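Local coordinates for interferon-activable protein 202 (Mus musculus, PDB 4L5R) that binds double-stranded DNA without sequence specificity through its first HIN-200 domain and restrains AIM2 inflammasome activation, probably by sequestering cytosolic DNA, at residues N5-A10 against I79-E84; G127-E132 against F143-N148; I152-D157 against P185-G190. All blocks are in the same frame, centred on the assembly; numbering follows the deposited sequence.

Interaction 1. Residues N5-A10 against I79-E84; sequences NISKGA and ILEINE. With nucleotides of chain C.
S7 OG donates a 2.6 Å hydrogen bond to E81 OE2, and the backbone N of S7 gives a nearly straight bond (173°) to E81 OE1 at 2.7 Å. Both oxygens use their syn lone pairs, so one carboxylate is held at two points by one serine, which fixes its rotation. Beyond CG the E81 chain runs extended (chi2 -173°), carrying the carboxylate from the strand to the loop. I6 lies alongside it, the two side chains running in opposite senses, with CG2 3.3 Å from E81 OE1; its CG1 lies 3.4 Å from N83 ND2, an amide nitrogen bonded to the carbonyls of K4 and P2. With an alanine at the E81 position, the S7 hydroxyl and backbone N-H would probably both lose their acceptor, and the loop would be likely to shift. S7 also opens a type II beta turn ending at A10, with G9 at its positive-phi position. K8, at the second position of this turn, points away from the strand, and its NZ donates a 3.0 Å hydrogen bond to O2 of DT15 of chain C, a minor-groove atom. The contact joins a DNA-touching loop to strand 79-82 in the first OB fold of the HIN-200 domain.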
# COMPACT_ATOMS: atom_id res chain seq x y z
N ASN A 5 11.44 12.17 -0.79
CA ASN A 5 10.17 11.48 -0.57
C ASN A 5 10.26 10.06 0.00
O ASN A 5 9.22 9.46 0.29
CB ASN A 5 9.33 11.46 -1.85
CG ASN A 5 8.76 12.82 -2.18
OD1 ASN A 5 8.73 13.72 -1.34
ND2 ASN A 5 8.32 12.99 -3.42
N ILE A 6 11.47 9.54 0.19
CA ILE A 6 11.63 8.20 0.75
C ILE A 6 11.42 8.18 2.26
O ILE A 6 11.76 9.13 2.95
CB ILE A 6 13.01 7.59 0.41
CG1 ILE A 6 13.21 7.52 -1.10
CG2 ILE A 6 13.15 6.20 1.03
CD1 ILE A 6 12.20 6.64 -1.81
N SER A 7 10.87 7.08 2.78
CA SER A 7 10.60 6.97 4.21
C SER A 7 11.88 6.94 5.05
O SER A 7 12.93 6.52 4.58
CB SER A 7 9.74 5.73 4.51
OG SER A 7 8.42 5.89 4.01
N LYS A 8 11.76 7.37 6.31
CA LYS A 8 12.87 7.35 7.25
C LYS A 8 13.45 5.95 7.42
O LYS A 8 12.71 4.98 7.58
CB LYS A 8 12.43 7.86 8.63
CG LYS A 8 12.01 9.32 8.67
CD LYS A 8 11.73 9.79 10.09
CE LYS A 8 10.49 9.13 10.68
NZ LYS A 8 10.73 8.59 12.05
N GLY A 9 14.77 5.85 7.38
CA GLY A 9 15.45 4.59 7.64
C GLY A 9 15.45 3.58 6.50
O GLY A 9 15.91 2.45 6.68
N ALA A 10 14.94 3.97 5.34
CA ALA A 10 14.84 3.03 4.22
C ALA A 10 16.22 2.68 3.68
O ALA A 10 17.14 3.50 3.72
CB ALA A 10 13.94 3.58 3.13
N ILE A 79 8.48 -2.70 2.62
CA ILE A 79 7.74 -2.01 1.58
C ILE A 79 8.78 -1.42 0.62
O ILE A 79 9.73 -0.78 1.05
CB ILE A 79 6.90 -0.82 2.14
CG1 ILE A 79 6.05 -1.24 3.35
CG2 ILE A 79 6.03 -0.21 1.02
CD1 ILE A 79 4.78 -1.94 3.02
N LEU A 80 8.60 -1.66 -0.67
CA LEU A 80 9.52 -1.11 -1.66
C LEU A 80 9.09 0.33 -1.96
O LEU A 80 7.90 0.58 -2.17
CB LEU A 80 9.47 -1.94 -2.93
CG LEU A 80 10.34 -3.20 -2.99
CD1 LEU A 80 10.68 -3.74 -1.62
CD2 LEU A 80 9.69 -4.25 -3.88
N GLU A 81 10.05 1.25 -1.97
CA GLU A 81 9.77 2.65 -2.29
C GLU A 81 10.63 3.06 -3.46
O GLU A 81 11.84 2.78 -3.50
CB GLU A 81 10.03 3.54 -1.08
CG GLU A 81 9.07 3.21 0.10
CD GLU A 81 9.18 4.17 1.28
OE1 GLU A 81 10.10 5.02 1.28
OE2 GLU A 81 8.34 4.07 2.20
N ILE A 82 10.02 3.72 -4.44
CA ILE A 82 10.69 4.00 -5.69
C ILE A 82 10.51 5.48 -6.02
O ILE A 82 9.39 5.94 -6.20
CB ILE A 82 10.12 3.14 -6.82
CG1 ILE A 82 10.28 1.64 -6.47
CG2 ILE A 82 10.81 3.52 -8.18
CD1 ILE A 82 9.55 0.71 -7.39
N ASN A 83 11.62 6.20 -6.09
CA ASN A 83 11.58 7.59 -6.54
C ASN A 83 12.37 7.78 -7.83
O ASN A 83 12.68 6.81 -8.53
CB ASN A 83 12.03 8.57 -5.45
CG ASN A 83 13.47 8.39 -5.03
OD1 ASN A 83 14.22 7.59 -5.61
ND2 ASN A 83 13.88 9.15 -4.02
N GLU A 84 12.68 9.02 -8.16
CA GLU A 84 13.38 9.33 -9.40
C GLU A 84 14.78 8.73 -9.43
O GLU A 84 15.37 8.57 -10.50
CB GLU A 84 13.43 10.84 -9.63
CG GLU A 84 12.06 11.47 -9.77
CD GLU A 84 12.13 12.98 -10.04
P DC C 16 17.26 6.92 13.52
OP1 DC C 16 17.55 5.50 13.25
OP2 DC C 16 18.18 7.74 14.34
O5' DC C 16 17.08 7.68 12.13
C5' DC C 16 15.98 7.36 11.32
C4' DC C 16 15.62 8.57 10.49
O4' DC C 16 15.19 9.65 11.35
C3' DC C 16 16.78 9.12 9.67
O3' DC C 16 16.42 8.90 8.32
C2' DC C 16 16.87 10.61 10.04
C1' DC C 16 15.52 10.87 10.71
N1 DC C 16 15.46 11.95 11.74
C2 DC C 16 14.72 13.10 11.46
O2 DC C 16 14.16 13.20 10.36
N3 DC C 16 14.63 14.08 12.39
C4 DC C 16 15.25 13.93 13.57
N4 DC C 16 15.15 14.93 14.45
C5 DC C 16 16.01 12.76 13.88
C6 DC C 16 16.08 11.80 12.94
P DT C 15 15.35 7.99 19.73
OP1 DT C 15 16.12 6.77 20.04
OP2 DT C 15 15.88 9.32 20.12
O5' DT C 15 15.07 8.05 18.15
C5' DT C 15 14.44 6.98 17.49
C4' DT C 15 14.28 7.33 16.02
O4' DT C 15 13.38 8.46 15.90
C3' DT C 15 15.59 7.76 15.36
O3' DT C 15 15.79 7.01 14.18
C2' DT C 15 15.41 9.24 15.04
C1' DT C 15 13.90 9.36 14.94
N1 DT C 15 13.40 10.74 15.21
C2 DT C 15 12.64 11.38 14.25
O2 DT C 15 12.34 10.87 13.19
N3 DT C 15 12.23 12.63 14.60
C4 DT C 15 12.50 13.31 15.77
O4 DT C 15 12.08 14.45 15.97
C5 DT C 15 13.30 12.59 16.73
C7 DT C 15 13.66 13.23 18.04
C6 DT C 15 13.71 11.36 16.41

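Interaction 2. Residues G127-E132 against F143-N148; sequences GVFAVE and FKIKDN
A130 and K146 form an antiparallel hydrogen-bonded pair that is firm on one side and loose on the other. K146 N donates to A130 O at 3.1 Å, tilted 31° from the carbonyl plane, whereas the return bond from A130 N to K146 O is weak. A water bridges that side: it accepts from A130 N at 3.0 Å and donates to K146 O at 2.6 Å. V131 and I145 follow as a non-hydrogen-bonded pair, and then E132 N bonds K144 O at 2.8 Å.

On the face that carries V131 and I145, I145 CD1 sits over one face of the F129 ring, 3.7 Å from its centroid and somewhat off centre, a CH-pi contact. I145 CG1 stands between the backbone N and the carbonyl carbon (chi1 58°), the orientation from which CD1 reaches the ring. V131 CG1 approaches the edge of the F143 ring, 4.4 Å from F143 CD2. The side chains of E132 and K144 run alongside one another in the same direction and close a salt bridge, E132 OE2 to K144 NZ 2.9 Å. The K144 chain is fully extended, while the E132 chain bends at chi2 to meet it. K146 NZ lies 4.1 Å from E132 OE1, too far for a salt bridge, though the opposite charges probably still attract.

The short strand axes make 109° between their N-to-C directions, so strand 127-131 crosses 143-146 steeply, and the chain turns a corner at E132. Around it, L173 of strand 171-174 covers F129, and L171 of the same strand touches V131 and F143. Strand 151-156 lies along the other edge of strand 141-146, with V154 against F143 and I145, while D147 OD2 accepts a bond from I113 N of helix 113-116.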
# COMPACT_ATOMS: atom_id res chain seq x y z
N GLY A 127 -5.59 -3.87 3.04
CA GLY A 127 -6.61 -4.89 2.91
C GLY A 127 -7.97 -4.39 2.47
O GLY A 127 -8.18 -3.19 2.32
N VAL A 128 -8.89 -5.33 2.26
CA VAL A 128 -10.26 -5.04 1.86
C VAL A 128 -11.16 -5.55 2.98
O VAL A 128 -11.05 -6.72 3.40
CB VAL A 128 -10.61 -5.79 0.57
CG1 VAL A 128 -12.06 -5.54 0.18
CG2 VAL A 128 -9.64 -5.42 -0.56
N PHE A 129 -12.03 -4.68 3.48
CA PHE A 129 -12.86 -5.03 4.65
C PHE A 129 -14.30 -4.57 4.49
O PHE A 129 -14.57 -3.50 3.91
CB PHE A 129 -12.32 -4.34 5.91
CG PHE A 129 -10.87 -4.58 6.17
CD1 PHE A 129 -9.90 -3.77 5.60
CD2 PHE A 129 -10.47 -5.62 7.01
CE1 PHE A 129 -8.56 -3.99 5.85
CE2 PHE A 129 -9.13 -5.84 7.27
CZ PHE A 129 -8.18 -5.02 6.69
N ALA A 130 -15.22 -5.36 5.03
CA ALA A 130 -16.62 -4.95 5.08
C ALA A 130 -16.76 -3.73 6.00
O ALA A 130 -16.01 -3.58 6.96
CB ALA A 130 -17.49 -6.10 5.58
N VAL A 131 -17.72 -2.86 5.68
CA VAL A 131 -17.93 -1.64 6.46
C VAL A 131 -19.21 -1.77 7.28
O VAL A 131 -20.28 -2.05 6.75
CB VAL A 131 -18.06 -0.40 5.55
CG1 VAL A 131 -18.48 0.81 6.39
CG2 VAL A 131 -16.76 -0.12 4.83
N GLU A 132 -19.10 -1.58 8.59
CA GLU A 132 -20.27 -1.62 9.47
C GLU A 132 -20.82 -0.22 9.65
O GLU A 132 -22.04 -0.01 9.58
CB GLU A 132 -19.89 -2.22 10.82
CG GLU A 132 -20.85 -1.86 11.93
CD GLU A 132 -21.40 -3.08 12.62
OE1 GLU A 132 -22.44 -3.60 12.15
OE2 GLU A 132 -20.80 -3.52 13.62
N PHE A 143 -14.43 4.90 10.46
CA PHE A 143 -15.17 3.74 9.99
C PHE A 143 -15.09 2.70 11.09
O PHE A 143 -14.13 2.66 11.84
CB PHE A 143 -14.50 3.11 8.76
CG PHE A 143 -14.44 4.00 7.55
CD1 PHE A 143 -13.39 4.89 7.39
CD2 PHE A 143 -15.41 3.92 6.57
CE1 PHE A 143 -13.31 5.69 6.27
CE2 PHE A 143 -15.33 4.73 5.43
CZ PHE A 143 -14.29 5.61 5.29
N LYS A 144 -16.12 1.87 11.18
CA LYS A 144 -16.00 0.62 11.90
C LYS A 144 -15.99 -0.45 10.83
O LYS A 144 -16.98 -0.64 10.12
CB LYS A 144 -17.20 0.42 12.84
CG LYS A 144 -17.18 -0.89 13.60
CD LYS A 144 -18.42 -0.98 14.50
CE LYS A 144 -18.47 -2.30 15.24
NZ LYS A 144 -19.72 -2.40 16.08
N ILE A 145 -14.84 -1.11 10.66
CA ILE A 145 -14.77 -2.21 9.71
C ILE A 145 -14.80 -3.54 10.45
O ILE A 145 -14.54 -3.61 11.64
CB ILE A 145 -13.51 -2.12 8.83
CG1 ILE A 145 -12.23 -2.12 9.67
CG2 ILE A 145 -13.57 -0.87 7.94
CD1 ILE A 145 -10.92 -2.35 8.84
N LYS A 146 -15.14 -4.61 9.73
CA LYS A 146 -15.30 -5.91 10.37
C LYS A 146 -15.04 -7.03 9.39
O LYS A 146 -15.11 -6.84 8.17
CB LYS A 146 -16.72 -6.04 10.92
CG LYS A 146 -17.78 -6.04 9.83
CD LYS A 146 -19.14 -6.42 10.39
CE LYS A 146 -20.21 -6.39 9.31
NZ LYS A 146 -21.54 -6.85 9.83
N ASP A 147 -14.75 -8.21 9.94
CA ASP A 147 -14.83 -9.44 9.18
C ASP A 147 -15.70 -10.39 10.02
O ASP A 147 -16.31 -9.95 11.00
CB ASP A 147 -13.43 -10.01 8.85
CG ASP A 147 -12.54 -10.20 10.08
OD1 ASP A 147 -13.07 -10.52 11.17
OD2 ASP A 147 -11.30 -10.07 9.95
N ASN A 148 -15.76 -11.66 9.64
CA ASN A 148 -16.64 -12.61 10.31
C ASN A 148 -16.41 -12.75 11.81
O ASN A 148 -17.31 -13.15 12.55
CB ASN A 148 -16.56 -13.98 9.62
CG ASN A 148 -15.13 -14.40 9.31
OD1 ASN A 148 -14.21 -14.16 10.10
ND2 ASN A 148 -14.93 -15.02 8.15
O HOH W 1 -14.33 -8.04 5.95

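Interaction 3. Residues I152-D157 against P185-G190; sequences IKVVWD and PILHSG
L187, I152 and V155 bury more surface than any other residues in this parallel strand pairing, part of the curled sheet of the second OB fold in the HIN-200 domain. L187 is bonded through both backbone polar atoms: its N donates to K153 O at 2.9 Å, and its O accepts from V155 N at 2.8 Å, both bonds nearly straight. The same oxygen also receives a CA-H...O contact from V154. On the face that carries V154 and L187, the L187 side chain meets I152, whose CG1 lies anti to the backbone N (chi1 -170°) and carries CD1 to within 3.9 Å of L187 CG. I152 CG1 also packs against the carbonyl of P185, and L173 adds its side chain to L187.

V155 works on the other face. Its CG1 touches the H188 ring at CD2, its CG2 reaches I186 CD1, and its O lies over one face of that ring while accepting from S189 N. The ring is also held at its edge, where H188 ND1 donates to S189 O at 2.8 Å, close to the ring plane. K153, on this same face, finds its charged partner outside the two segments, in a phosphate of the bound DNA.

Where backbone pairing ends, a side chain takes over: S189 OG, set between its own backbone N and carbonyl carbon (chi1 57°), accepts from D157 N at 2.9 Å.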
# COMPACT_ATOMS: atom_id res chain seq x y z
N ILE A 152 -12.77 -3.34 13.96
CA ILE A 152 -11.75 -2.40 14.39
C ILE A 152 -12.09 -1.02 13.83
O ILE A 152 -12.72 -0.89 12.79
CB ILE A 152 -10.33 -2.87 13.95
CG1 ILE A 152 -9.24 -2.02 14.62
CG2 ILE A 152 -10.21 -2.89 12.44
CD1 ILE A 152 -7.80 -2.48 14.35
N LYS A 153 -11.68 0.02 14.55
CA LYS A 153 -11.94 1.39 14.10
C LYS A 153 -10.87 1.85 13.11
O LYS A 153 -9.68 1.61 13.31
CB LYS A 153 -11.97 2.32 15.30
CG LYS A 153 -12.36 3.74 14.98
CD LYS A 153 -11.95 4.63 16.14
CE LYS A 153 -12.99 5.66 16.45
NZ LYS A 153 -12.56 6.43 17.64
N VAL A 154 -11.30 2.52 12.05
CA VAL A 154 -10.39 3.15 11.10
C VAL A 154 -10.54 4.65 11.23
O VAL A 154 -11.65 5.18 11.17
CB VAL A 154 -10.69 2.72 9.66
CG1 VAL A 154 -9.75 3.43 8.67
CG2 VAL A 154 -10.55 1.18 9.52
N VAL A 155 -9.41 5.33 11.42
CA VAL A 155 -9.35 6.78 11.52
C VAL A 155 -8.60 7.39 10.34
O VAL A 155 -7.39 7.18 10.19
CB VAL A 155 -8.71 7.24 12.86
CG1 VAL A 155 -8.57 8.76 12.90
CG2 VAL A 155 -9.56 6.75 14.06
N TRP A 156 -9.34 8.12 9.51
CA TRP A 156 -8.77 8.87 8.38
C TRP A 156 -8.68 10.34 8.78
O TRP A 156 -9.71 11.02 8.97
CB TRP A 156 -9.63 8.66 7.13
CG TRP A 156 -9.27 9.51 5.94
CD1 TRP A 156 -9.85 10.70 5.58
CD2 TRP A 156 -8.28 9.23 4.94
NE1 TRP A 156 -9.28 11.17 4.43
CE2 TRP A 156 -8.30 10.29 4.02
CE3 TRP A 156 -7.37 8.18 4.74
CZ2 TRP A 156 -7.46 10.34 2.91
CZ3 TRP A 156 -6.52 8.24 3.64
CH2 TRP A 156 -6.57 9.30 2.74
N ASP A 157 -7.45 10.80 8.94
CA ASP A 157 -7.11 12.06 9.61
C ASP A 157 -6.72 13.14 8.62
O ASP A 157 -6.53 14.29 8.99
CB ASP A 157 -5.91 11.81 10.52
CG ASP A 157 -6.14 12.28 11.94
OD1 ASP A 157 -7.32 12.40 12.33
OD2 ASP A 157 -5.15 12.52 12.66
N PRO A 185 -7.04 -1.06 19.98
CA PRO A 185 -6.23 -0.86 18.78
C PRO A 185 -7.09 -0.26 17.67
O PRO A 185 -8.29 -0.50 17.63
CB PRO A 185 -5.79 -2.28 18.40
CG PRO A 185 -5.93 -3.08 19.66
CD PRO A 185 -7.09 -2.48 20.40
N ILE A 186 -6.46 0.50 16.77
CA ILE A 186 -7.18 1.09 15.66
C ILE A 186 -6.24 1.15 14.47
O ILE A 186 -5.04 0.95 14.61
CB ILE A 186 -7.62 2.54 15.96
CG1 ILE A 186 -6.40 3.42 16.18
CG2 ILE A 186 -8.58 2.60 17.17
CD1 ILE A 186 -6.72 4.90 16.35
N LEU A 187 -6.79 1.44 13.30
CA LEU A 187 -5.97 1.72 12.13
C LEU A 187 -6.07 3.21 11.84
O LEU A 187 -7.17 3.74 11.70
CB LEU A 187 -6.47 0.93 10.94
CG LEU A 187 -6.54 -0.57 11.17
CD1 LEU A 187 -7.07 -1.25 9.92
CD2 LEU A 187 -5.14 -1.07 11.55
N HIS A 188 -4.93 3.88 11.77
CA HIS A 188 -4.89 5.34 11.64
C HIS A 188 -4.15 5.71 10.36
O HIS A 188 -3.15 5.08 9.99
CB HIS A 188 -4.18 5.95 12.86
CG HIS A 188 -4.39 7.43 13.01
ND1 HIS A 188 -3.71 8.36 12.25
CD2 HIS A 188 -5.18 8.14 13.85
CE1 HIS A 188 -4.09 9.58 12.61
NE2 HIS A 188 -4.99 9.47 13.58
N SER A 189 -4.62 6.74 9.66
CA SER A 189 -3.96 7.14 8.43
C SER A 189 -2.57 7.70 8.71
O SER A 189 -2.30 8.18 9.82
CB SER A 189 -4.80 8.19 7.69
OG SER A 189 -5.05 9.30 8.52
N GLY A 190 -1.71 7.65 7.69
CA GLY A 190 -0.39 8.25 7.73
C GLY A 190 -0.16 9.02 6.43
O GLY A 190 -1.07 9.12 5.60
O HOH W 2 -10.98 -0.24 17.30

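In the fold
From the N terminus, interaction 1 closes first, bringing the loop before strand 11-13 onto strand 79-82 and so enclosing most of the strands of the first OB fold. All three contacts follow one another in series, with no nesting or crossing. Interaction 2 closes the short hairpin between strands 124-136 and 141-146; interaction 3 then spans a longer excursion, setting strand 186-188 beside strand 151-156. The last two are continuous in one sheet: F143 pairs with V154 and I145 with I152. Interaction 1 thus belongs to the first OB fold and interactions 2 and 3 to the second; its centre lies about 22 Å from that of interaction 3 and about 29 Å from that of interaction 2.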